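Local coordinates for protein GTN Reductase (PDB 4JIQ) that binds FMN and, as a member of the Old Yellow Enzyme family, probably reduces glycerol trinitrate and activated carbon-carbon double bonds using NAD(P)H, at residues 97-102 / 176-181; 102-107 / 124-129; 191-196 / 238-243. One frame throughout, in Å; residues are numbered along the deposited sequence.

Contact 1 (97-102 / 176-181); sequences QIWHVG and EIHAAN. With FMN (flavin mononucleotide), chain B; 1L5 ([(1E)-1-nitroprop-1-en-2-yl]benzene), chain C.
Both Gln97 and His178 place CG anti to the backbone N (chi1 -158° and -165°), laying the Gln97 amide over one face of the His178 imidazole with the two planes 14° apart. NE2 of Gln97 sits above the middle of the ring. The extended Gln97 chain lets both ends of its amide reach the flavin: NE2 donates to FMN O2 at 3.0 Å in a nearly straight bond, and OE1 accepts from FMN N3 at 3.2 Å. This two-point grip fixes the rotation of the amide. NE2 also makes a weak bond to Glu176 OE2; the second carboxylate oxygen, OE1, is hydrogen-bonded to His265 ND1. The five-membered ring of Trp99 makes an offset stack with the imidazole, centroids 4.3 Å apart, with His178 ND1 over a face of the indole. An edge of His178 meets the bound nitroalkene, CE1 lying 3.1 Å from the nitro oxygen O of 1L5, near the ring plane. In the backbone, His178 N donates to Ile98 O at 3.2 Å, joining the two parallel strands, while Ile98 CD1 packs on Ile177 CG1. The arrangement is typical of the flavin site at the C-terminal strand ends of an Old Yellow Enzyme (beta/alpha)8 barrel.

Contact 2 (102-107 / 124-129); sequences GRISHT and AKSKTY. With 1L5 ([(1E)-1-nitroprop-1-en-2-yl]benzene), chain C.
Arg103 rests one face of its guanidinium on the methyl group of Ala124, where the loop following the third strand of the TIM barrel meets the chain leading into the small antiparallel ladder of strands 127-128 and 140-141. Its CG occupies the position between backbone N and carbonyl carbon (chi1 64°), and the extended chain beyond brings NE to 3.4 Å from Ala124 CB. NH1 of Arg103 is meanwhile bonded to Ile122 O, so the flat group has a polar hold besides its apolar contact. A water links the backbones here, donating to Arg103 O at 2.8 Å and accepting from Ala124 N at 3.1 Å. Next comes Ile104, the centre of an inverse gamma turn. Its CD1 touches both Ala124 CB, at 3.8 Å, and Ser126 OG, at 3.9 Å. Ser105 turns its side chain from the partner segment, and OG is bonded to Gln110 and to Gln63 O. At His106 the contact is looser: the ring is held through ND1 by Ser108, while CB approaches Thr128 CG2 at 4.3 Å. Just past Thr128 the chain reaches the active site, where Tyr129 meets the phenyl ring of 1L5 with an edge, CE1 3.3 Å from ligand C5.

Contact 3 (191-196 / 238-243); sequences SSTNQR and NDIFEA
Ser192 faces Phe241 with both its backbone and its hydroxyl. Phe241 N donates to Ser192 OG at 2.9 Å, and in return Ser192 N gives a weaker, longer bond to Phe241 O at 3.3 Å. The hydroxyl is brought there by a chi1 of 74°, which sets OG between the serine's own N and carbonyl carbon. Ser192 CB lies at the edge of the Phe241 ring, near its plane. One residue earlier, Ser191 N donates to Glu242 OE2 at 2.9 Å, meeting that oxygen nearly along its C-O axis. The Glu242 chain bends at chi2 (56°) to bring the carboxylate round to this amide. OE2 is shared with Arg207 NH1 in a salt bridge, while OE1 accepts from Asp244 N just ahead of helix 245-257, so both carboxylate oxygens are engaged. Ile240 O, on the same segment, is taken by Gln279 NE2.

The apolar part of the contact is small. Thr193 and Ile240 cross at about a right angle, CG2 of the threonine 3.8 Å from CG1 of the isoleucine, and the Thr193 hydroxyl is bonded instead to Gln187 O in helix 184-189. Two irregular loops on the outer part of the barrel are therefore joined chiefly by hydrogen bonds. A positive partner at Arg207 and two backbone amides would be expected to favour the ionised form of Glu242, whose carboxylate links the Ser191 amide, Arg207 and the chain before helix 245-257.

How the contacts relate
From the N terminus, the chain runs up barrel strand 94-99 into contact 2, which closes a short loop between 102-107 and 124-129. That loop falls wholly within the longer one closed by contact 1, where 176-181 on the fourth strand returns beside 97-102; Gly102 belongs to both contacts. Contact 3 follows in series and closes its own loop, from the chain after helix 184-189 to the loop beyond strand 227-231. Contact 1 lies deep in the barrel, and the other two lie farther out in the loops. Segment 238-243 reaches both earlier contacts, through Asn238 ND2 to Asn181 O and Asp239 OD2 to Lys125 N, both probable hydrogen bonds. Contacts 1 and 2 also both touch the bound nitroalkene.

Contact 1 (97-102 / 176-181)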
loop_
_atom_site.group_PDB
_atom_site.type_symbol
_atom_site.label_atom_id
_atom_site.label_comp_id
_atom_site.label_asym_id
_atom_site.label_seq_id
_atom_site.Cartn_x
_atom_site.Cartn_y
_atom_site.Cartn_z
ATOM N N GLN A 97 -0.352 -4.572 -4.239
ATOM C CA GLN A 97 0.489 -3.828 -3.316
ATOM C C GLN A 97 1.488 -4.778 -2.670
ATOM O O GLN A 97 1.173 -5.453 -1.692
ATOM C CB GLN A 97 -0.340 -3.112 -2.246
ATOM C CG GLN A 97 0.390 -1.936 -1.606
ATOM C CD GLN A 97 -0.229 -1.485 -0.296
ATOM O OE1 GLN A 97 -0.729 -2.298 0.480
ATOM N NE2 GLN A 97 -0.194 -0.181 -0.042
ATOM N N ILE A 98 2.691 -4.845 -3.235
ATOM C CA ILE A 98 3.724 -5.724 -2.702
ATOM C C ILE A 98 4.259 -5.167 -1.389
ATOM O O ILE A 98 4.521 -3.971 -1.265
ATOM C CB ILE A 98 4.859 -5.966 -3.714
ATOM C CG1 ILE A 98 5.443 -4.642 -4.202
ATOM C CG2 ILE A 98 4.341 -6.771 -4.894
ATOM C CD1 ILE A 98 6.564 -4.814 -5.199
ATOM N N TRP A 99 4.427 -6.051 -0.412
ATOM C CA TRP A 99 4.559 -5.633 0.975
ATOM C C TRP A 99 5.743 -6.278 1.691
ATOM O O TRP A 99 6.087 -7.431 1.436
ATOM C CB TRP A 99 3.267 -5.998 1.704
ATOM C CG TRP A 99 3.033 -5.296 3.000
ATOM C CD1 TRP A 99 3.721 -4.231 3.501
ATOM C CD2 TRP A 99 2.026 -5.615 3.962
ATOM N NE1 TRP A 99 3.202 -3.867 4.718
ATOM C CE2 TRP A 99 2.161 -4.701 5.024
ATOM C CE3 TRP A 99 1.022 -6.587 4.029
ATOM C CZ2 TRP A 99 1.328 -4.730 6.142
ATOM C CZ3 TRP A 99 0.200 -6.614 5.135
ATOM C CH2 TRP A 99 0.357 -5.692 6.177
ATOM N N HIS A 100 6.367 -5.513 2.581
ATOM C CA HIS A 100 7.286 -6.061 3.572
ATOM C C HIS A 100 7.114 -5.273 4.864
ATOM O O HIS A 100 7.336 -4.060 4.893
ATOM C CB HIS A 100 8.738 -5.993 3.095
ATOM C CG HIS A 100 9.662 -6.895 3.854
ATOM N ND1 HIS A 100 9.819 -6.824 5.222
ATOM C CD2 HIS A 100 10.479 -7.894 3.435
ATOM C CE1 HIS A 100 10.690 -7.737 5.614
ATOM N NE2 HIS A 100 11.106 -8.398 4.547
ATOM N N VAL A 101 6.713 -5.965 5.926
ATOM C CA VAL A 101 6.382 -5.315 7.197
ATOM C C VAL A 101 7.595 -4.818 7.991
ATOM O O VAL A 101 7.498 -3.842 8.731
ATOM C CB VAL A 101 5.511 -6.229 8.091
ATOM C CG1 VAL A 101 4.206 -6.560 7.387
ATOM C CG2 VAL A 101 6.265 -7.506 8.464
ATOM N N GLY A 102 8.734 -5.482 7.835
ATOM C CA GLY A 102 9.911 -5.126 8.604
ATOM C C GLY A 102 9.787 -5.549 10.058
ATOM O O GLY A 102 9.498 -6.708 10.348
ATOM N N GLU A 176 2.043 -1.903 -6.748
ATOM C CA GLU A 176 2.228 -0.705 -5.949
ATOM C C GLU A 176 3.185 -1.014 -4.807
ATOM O O GLU A 176 2.855 -1.779 -3.903
ATOM C CB GLU A 176 0.897 -0.203 -5.399
ATOM C CG GLU A 176 0.991 1.164 -4.746
ATOM C CD GLU A 176 -0.230 1.503 -3.918
ATOM O OE1 GLU A 176 -0.968 2.440 -4.290
ATOM O OE2 GLU A 176 -0.449 0.832 -2.889
ATOM N N ILE A 177 4.377 -0.434 -4.858
ATOM C CA ILE A 177 5.362 -0.643 -3.806
ATOM C C ILE A 177 4.877 -0.017 -2.505
ATOM O O ILE A 177 4.600 1.180 -2.453
ATOM C CB ILE A 177 6.730 -0.048 -4.189
ATOM C CG1 ILE A 177 7.299 -0.767 -5.413
ATOM C CG2 ILE A 177 7.697 -0.148 -3.021
ATOM C CD1 ILE A 177 8.445 -0.034 -6.075
ATOM N N HIS A 178 4.761 -0.829 -1.460
ATOM C CA HIS A 178 4.308 -0.334 -0.166
ATOM C C HIS A 178 5.464 0.300 0.605
ATOM O O HIS A 178 6.325 -0.399 1.138
ATOM C CB HIS A 178 3.669 -1.460 0.651
ATOM C CG HIS A 178 2.870 -0.984 1.823
ATOM N ND1 HIS A 178 2.015 -1.806 2.527
ATOM C CD2 HIS A 178 2.794 0.232 2.417
ATOM C CE1 HIS A 178 1.450 -1.120 3.502
ATOM N NE2 HIS A 178 1.904 0.120 3.459
ATOM N N ALA A 179 5.483 1.629 0.651
ATOM C CA ALA A 179 6.540 2.353 1.348
ATOM C C ALA A 179 5.949 3.299 2.393
ATOM O O ALA A 179 6.510 4.357 2.675
ATOM C CB ALA A 179 7.404 3.117 0.361
ATOM N N ALA A 180 4.821 2.897 2.970
ATOM C CA ALA A 180 4.067 3.755 3.867
ATOM C C ALA A 180 3.757 3.087 5.208
ATOM O O ALA A 180 4.086 1.923 5.429
ATOM C CB ALA A 180 2.782 4.206 3.188
ATOM N N ASN A 181 3.129 3.852 6.098
ATOM C CA ASN A 181 2.591 3.347 7.370
ATOM C C ASN A 181 3.583 2.624 8.276
ATOM O O ASN A 181 3.217 1.704 9.008
ATOM C CB ASN A 181 1.362 2.469 7.124
ATOM C CG ASN A 181 0.284 3.197 6.347
ATOM O OD1 ASN A 181 0.279 4.428 6.275
ATOM N ND2 ASN A 181 -0.637 2.444 5.766
HETATM N N1 FMN B . -3.201 1.064 3.807
HETATM C C2 FMN B . -2.242 0.416 3.051
HETATM O O2 FMN B . -1.368 1.059 2.465
HETATM N N3 FMN B . -2.256 -0.959 2.948
HETATM C C4 FMN B . -3.224 -1.697 3.598
HETATM O O4 FMN B . -3.221 -2.926 3.488
HETATM C C4A FMN B . -4.180 -1.049 4.378
HETATM N N5 FMN B . -5.162 -1.750 5.045
HETATM C C5A FMN B . -6.198 -1.105 5.693
HETATM C C6 FMN B . -7.242 -1.842 6.251
HETATM C C7 FMN B . -8.285 -1.188 6.895
HETATM C C7M FMN B . -9.410 -1.987 7.481
HETATM C C8 FMN B . -8.292 0.203 6.982
HETATM C C8M FMN B . -9.421 0.907 7.680
HETATM C C9 FMN B . -7.244 0.938 6.430
HETATM C C9A FMN B . -6.195 0.288 5.771
HETATM N N10 FMN B . -5.153 0.995 5.181
HETATM C C10 FMN B . -4.169 0.334 4.470
HETATM C "C1'" FMN B . -5.253 2.472 4.958
HETATM C "C2'" FMN B . -6.221 2.807 3.833
HETATM O "O2'" FMN B . -5.725 2.318 2.609
HETATM C "C3'" FMN B . -6.410 4.311 3.711
HETATM O "O3'" FMN B . -5.165 4.958 3.813
HETATM C "C4'" FMN B . -7.355 4.903 4.757
HETATM O "O4'" FMN B . -7.043 4.528 6.081
HETATM C "C5'" FMN B . -8.795 4.520 4.432
HETATM O "O5'" FMN B . -9.621 5.536 4.941
HETATM P P FMN B . -10.084 6.701 3.946
HETATM O O1P FMN B . -11.144 6.193 3.004
HETATM O O2P FMN B . -8.893 7.186 3.159
HETATM O O3P FMN B . -10.651 7.814 4.786
HETATM C C1 1L5 C . -2.352 -2.433 7.600
HETATM C C2 1L5 C . -2.965 -3.077 8.815
HETATM C C3 1L5 C . -3.496 -2.278 9.825
HETATM C C4 1L5 C . -4.073 -2.841 10.963
HETATM C C5 1L5 C . -4.135 -4.218 11.098
HETATM C C6 1L5 C . -3.615 -5.014 10.083
HETATM C C7 1L5 C . -3.039 -4.452 8.946
HETATM C C8 1L5 C . -2.033 -1.139 7.675
HETATM O O1 1L5 C . -2.046 0.639 6.518
HETATM N N 1L5 C . -1.547 -0.449 6.731
HETATM O O 1L5 C . -0.461 -0.823 5.927
HETATM C C 1L5 C . -2.079 -3.197 6.341
HETATM O O HOH W 1 6.927 -3.092 0.607
HETATM O O HOH W 2 7.683 -1.408 3.543
#

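Contact 2 (102-107 / 124-129)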
loop_
_atom_site.group_PDB
_atom_site.type_symbol
_atom_site.label_atom_id
_atom_site.label_comp_id
_atom_site.label_asym_id
_atom_site.label_seq_id
_atom_site.Cartn_x
_atom_site.Cartn_y
_atom_site.Cartn_z
ATOM N N GLY A 102 8.734 -5.482 7.835
ATOM C CA GLY A 102 9.911 -5.126 8.604
ATOM C C GLY A 102 9.787 -5.549 10.058
ATOM O O GLY A 102 9.498 -6.708 10.348
ATOM N N ARG A 103 9.997 -4.610 10.974
ATOM C CA ARG A 103 9.962 -4.914 12.404
ATOM C C ARG A 103 8.552 -5.198 12.934
ATOM O O ARG A 103 8.391 -5.720 14.035
ATOM C CB ARG A 103 10.620 -3.791 13.216
ATOM C CG ARG A 103 9.899 -2.454 13.135
ATOM C CD ARG A 103 10.597 -1.387 13.961
ATOM N NE ARG A 103 9.687 -0.300 14.310
ATOM C CZ ARG A 103 9.930 0.620 15.238
ATOM N NH1 ARG A 103 11.063 0.593 15.925
ATOM N NH2 ARG A 103 9.032 1.565 15.483
ATOM N N ILE A 104 7.535 -4.860 12.146
ATOM C CA ILE A 104 6.151 -5.060 12.569
ATOM C C ILE A 104 5.690 -6.476 12.243
ATOM O O ILE A 104 4.982 -6.701 11.262
ATOM C CB ILE A 104 5.205 -4.025 11.919
ATOM C CG1 ILE A 104 5.794 -2.620 12.042
ATOM C CG2 ILE A 104 3.831 -4.067 12.564
ATOM C CD1 ILE A 104 6.039 -2.187 13.470
ATOM N N SER A 105 6.101 -7.429 13.076
ATOM C CA SER A 105 5.787 -8.835 12.855
ATOM C C SER A 105 5.944 -9.645 14.139
ATOM O O SER A 105 6.215 -9.091 15.206
ATOM C CB SER A 105 6.691 -9.411 11.764
ATOM O OG SER A 105 6.331 -10.742 11.448
ATOM N N HIS A 106 5.777 -10.959 14.026
ATOM C CA HIS A 106 5.939 -11.861 15.161
ATOM C C HIS A 106 6.739 -13.094 14.745
ATOM O O HIS A 106 6.771 -13.450 13.568
ATOM C CB HIS A 106 4.574 -12.278 15.709
ATOM C CG HIS A 106 4.638 -12.949 17.044
ATOM N ND1 HIS A 106 4.698 -14.320 17.188
ATOM C CD2 HIS A 106 4.654 -12.441 18.298
ATOM C CE1 HIS A 106 4.746 -14.624 18.470
ATOM N NE2 HIS A 106 4.721 -13.502 19.167
ATOM N N THR A 107 7.386 -13.739 15.712
ATOM C CA THR A 107 8.230 -14.898 15.430
ATOM C C THR A 107 7.469 -16.067 14.803
ATOM O O THR A 107 8.008 -16.781 13.959
ATOM C CB THR A 107 8.971 -15.391 16.691
ATOM O OG1 THR A 107 8.078 -15.376 17.812
ATOM C CG2 THR A 107 10.166 -14.501 16.988
ATOM N N ALA A 124 9.338 -2.406 18.384
ATOM C CA ALA A 124 8.230 -1.472 18.246
ATOM C C ALA A 124 7.121 -1.760 19.252
ATOM O O ALA A 124 6.872 -2.913 19.608
ATOM C CB ALA A 124 7.679 -1.517 16.830
ATOM N N LYS A 125 6.462 -0.700 19.703
ATOM C CA LYS A 125 5.293 -0.825 20.560
ATOM C C LYS A 125 4.057 -0.980 19.679
ATOM O O LYS A 125 3.293 -0.034 19.493
ATOM C CB LYS A 125 5.151 0.421 21.430
ATOM C CG LYS A 125 4.629 0.168 22.833
ATOM C CD LYS A 125 4.342 1.485 23.540
ATOM C CE LYS A 125 5.486 2.475 23.345
ATOM N NZ LYS A 125 5.137 3.850 23.807
ATOM N N SER A 126 3.869 -2.176 19.128
ATOM C CA SER A 126 2.785 -2.413 18.181
ATOM C C SER A 126 2.120 -3.767 18.397
ATOM O O SER A 126 2.594 -4.581 19.188
ATOM C CB SER A 126 3.302 -2.301 16.744
ATOM O OG SER A 126 3.819 -1.005 16.490
ATOM N N LYS A 127 1.021 -4.000 17.681
ATOM C CA LYS A 127 0.249 -5.231 17.819
ATOM C C LYS A 127 0.181 -6.028 16.518
ATOM O O LYS A 127 0.409 -5.491 15.434
ATOM C CB LYS A 127 -1.161 -4.923 18.322
ATOM C CG LYS A 127 -1.244 -4.659 19.816
ATOM C CD LYS A 127 -0.950 -5.923 20.611
ATOM C CE LYS A 127 -1.224 -5.724 22.096
ATOM N NZ LYS A 127 -1.210 -7.014 22.844
ATOM N N THR A 128 -0.152 -7.310 16.642
ATOM C CA THR A 128 -0.164 -8.240 15.518
ATOM C C THR A 128 -1.351 -9.191 15.648
ATOM O O THR A 128 -1.828 -9.435 16.752
ATOM C CB THR A 128 1.140 -9.074 15.501
ATOM O OG1 THR A 128 2.273 -8.201 15.453
ATOM C CG2 THR A 128 1.186 -10.014 14.312
ATOM N N TYR A 129 -1.838 -9.710 14.522
ATOM C CA TYR A 129 -2.809 -10.798 14.536
ATOM C C TYR A 129 -2.074 -12.128 14.452
ATOM O O TYR A 129 -1.374 -12.393 13.476
ATOM C CB TYR A 129 -3.764 -10.699 13.345
ATOM C CG TYR A 129 -4.529 -9.400 13.237
ATOM C CD1 TYR A 129 -3.950 -8.281 12.657
ATOM C CD2 TYR A 129 -5.840 -9.301 13.688
ATOM C CE1 TYR A 129 -4.638 -7.098 12.546
ATOM C CE2 TYR A 129 -6.542 -8.114 13.579
ATOM C CZ TYR A 129 -5.932 -7.016 13.006
ATOM O OH TYR A 129 -6.615 -5.829 12.889
HETATM C C1 1L5 C . -2.352 -2.433 7.600
HETATM C C2 1L5 C . -2.965 -3.077 8.815
HETATM C C3 1L5 C . -3.496 -2.278 9.825
HETATM C C4 1L5 C . -4.073 -2.841 10.963
HETATM C C5 1L5 C . -4.135 -4.218 11.098
HETATM C C6 1L5 C . -3.615 -5.014 10.083
HETATM C C7 1L5 C . -3.039 -4.452 8.946
HETATM C C8 1L5 C . -2.033 -1.139 7.675
HETATM O O1 1L5 C . -2.046 0.639 6.518
HETATM N N 1L5 C . -1.547 -0.449 6.731
HETATM O O 1L5 C . -0.461 -0.823 5.927
HETATM C C 1L5 C . -2.079 -3.197 6.341
HETATM O O HOH W 3 9.054 -5.011 16.696
#

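Contact 3 (191-196 / 238-243)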
loop_
_atom_site.group_PDB
_atom_site.type_symbol
_atom_site.label_atom_id
_atom_site.label_comp_id
_atom_site.label_asym_id
_atom_site.label_seq_id
_atom_site.Cartn_x
_atom_site.Cartn_y
_atom_site.Cartn_z
ATOM N N SER A 191 14.117 8.724 10.819
ATOM C CA SER A 191 15.234 8.783 11.756
ATOM C C SER A 191 15.094 7.880 12.985
ATOM O O SER A 191 16.068 7.263 13.413
ATOM C CB SER A 191 15.465 10.228 12.206
ATOM O OG SER A 191 15.736 11.069 11.099
ATOM N N SER A 192 13.893 7.809 13.554
ATOM C CA SER A 192 13.677 7.069 14.801
ATOM C C SER A 192 13.962 5.569 14.685
ATOM O O SER A 192 14.333 4.924 15.665
ATOM C CB SER A 192 12.254 7.287 15.321
ATOM O OG SER A 192 11.308 6.580 14.541
ATOM N N THR A 193 13.791 5.026 13.482
ATOM C CA THR A 193 13.993 3.600 13.227
ATOM C C THR A 193 15.377 3.283 12.658
ATOM O O THR A 193 15.883 2.174 12.830
ATOM C CB THR A 193 12.925 3.041 12.255
ATOM O OG1 THR A 193 12.732 3.963 11.175
ATOM C CG2 THR A 193 11.601 2.831 12.963
ATOM N N ASN A 194 15.981 4.255 11.977
ATOM C CA ASN A 194 17.266 4.047 11.311
ATOM C C ASN A 194 18.444 4.668 12.061
ATOM O O ASN A 194 18.665 5.879 12.000
ATOM C CB ASN A 194 17.220 4.589 9.876
ATOM C CG ASN A 194 18.355 4.066 9.010
ATOM O OD1 ASN A 194 19.431 3.731 9.504
ATOM N ND2 ASN A 194 18.116 3.996 7.706
ATOM N N GLN A 195 19.208 3.828 12.752
ATOM C CA GLN A 195 20.406 4.277 13.450
ATOM C C GLN A 195 21.652 3.612 12.878
ATOM O O GLN A 195 22.660 3.459 13.570
ATOM C CB GLN A 195 20.293 3.993 14.949
ATOM C CG GLN A 195 19.242 4.826 15.654
ATOM C CD GLN A 195 19.223 4.593 17.150
ATOM O OE1 GLN A 195 19.963 3.756 17.668
ATOM N NE2 GLN A 195 18.376 5.336 17.854
ATOM N N ARG A 196 21.576 3.220 11.608
ATOM C CA ARG A 196 22.688 2.549 10.939
ATOM C C ARG A 196 23.895 3.467 10.778
ATOM O O ARG A 196 23.764 4.692 10.772
ATOM C CB ARG A 196 22.255 2.015 9.574
ATOM C CG ARG A 196 21.183 0.947 9.639
ATOM C CD ARG A 196 20.828 0.442 8.251
ATOM N NE ARG A 196 21.867 -0.418 7.688
ATOM C CZ ARG A 196 21.850 -1.746 7.755
ATOM N NH1 ARG A 196 20.847 -2.368 8.358
ATOM N NH2 ARG A 196 22.833 -2.453 7.214
ATOM N N ASN A 238 2.488 2.524 13.636
ATOM C CA ASN A 238 3.477 1.533 14.053
ATOM C C ASN A 238 4.754 2.112 14.664
ATOM O O ASN A 238 5.865 1.740 14.269
ATOM C CB ASN A 238 3.813 0.582 12.901
ATOM C CG ASN A 238 2.635 -0.282 12.498
ATOM O OD1 ASN A 238 1.994 -0.912 13.337
ATOM N ND2 ASN A 238 2.340 -0.309 11.205
ATOM N N ASP A 239 4.579 3.027 15.615
ATOM C CA ASP A 239 5.660 3.498 16.486
ATOM C C ASP A 239 6.771 4.270 15.771
ATOM O O ASP A 239 7.860 4.447 16.322
ATOM C CB ASP A 239 6.257 2.323 17.269
ATOM C CG ASP A 239 6.721 2.720 18.653
ATOM O OD1 ASP A 239 6.151 3.678 19.215
ATOM O OD2 ASP A 239 7.648 2.071 19.181
ATOM N N ILE A 240 6.491 4.737 14.558
ATOM C CA ILE A 240 7.486 5.456 13.763
ATOM C C ILE A 240 7.438 6.969 13.992
ATOM O O ILE A 240 6.361 7.548 14.144
ATOM C CB ILE A 240 7.343 5.122 12.252
ATOM C CG1 ILE A 240 8.116 3.840 11.929
ATOM C CG2 ILE A 240 7.803 6.280 11.375
ATOM C CD1 ILE A 240 8.714 3.793 10.514
ATOM N N PHE A 241 8.612 7.598 14.031
ATOM C CA PHE A 241 8.711 9.053 14.139
ATOM C C PHE A 241 9.766 9.645 13.198
ATOM O O PHE A 241 10.841 9.071 13.014
ATOM C CB PHE A 241 9.011 9.460 15.585
ATOM C CG PHE A 241 9.315 10.925 15.755
ATOM C CD1 PHE A 241 8.292 11.856 15.823
ATOM C CD2 PHE A 241 10.625 11.368 15.862
ATOM C CE1 PHE A 241 8.568 13.205 15.986
ATOM C CE2 PHE A 241 10.909 12.714 16.025
ATOM C CZ PHE A 241 9.878 13.634 16.089
ATOM N N GLU A 242 9.451 10.797 12.610
ATOM C CA GLU A 242 10.407 11.528 11.781
ATOM C C GLU A 242 10.483 12.993 12.188
ATOM O O GLU A 242 9.477 13.701 12.184
ATOM C CB GLU A 242 10.040 11.423 10.300
ATOM C CG GLU A 242 10.849 12.332 9.386
ATOM C CD GLU A 242 12.345 12.113 9.514
ATOM O OE1 GLU A 242 13.093 13.113 9.520
ATOM O OE2 GLU A 242 12.773 10.941 9.604
ATOM N N ALA A 243 11.685 13.442 12.530
ATOM C CA ALA A 243 11.906 14.819 12.959
ATOM C C ALA A 243 11.588 15.838 11.863
ATOM O O ALA A 243 10.774 16.742 12.065
ATOM C CB ALA A 243 13.339 14.993 13.445
#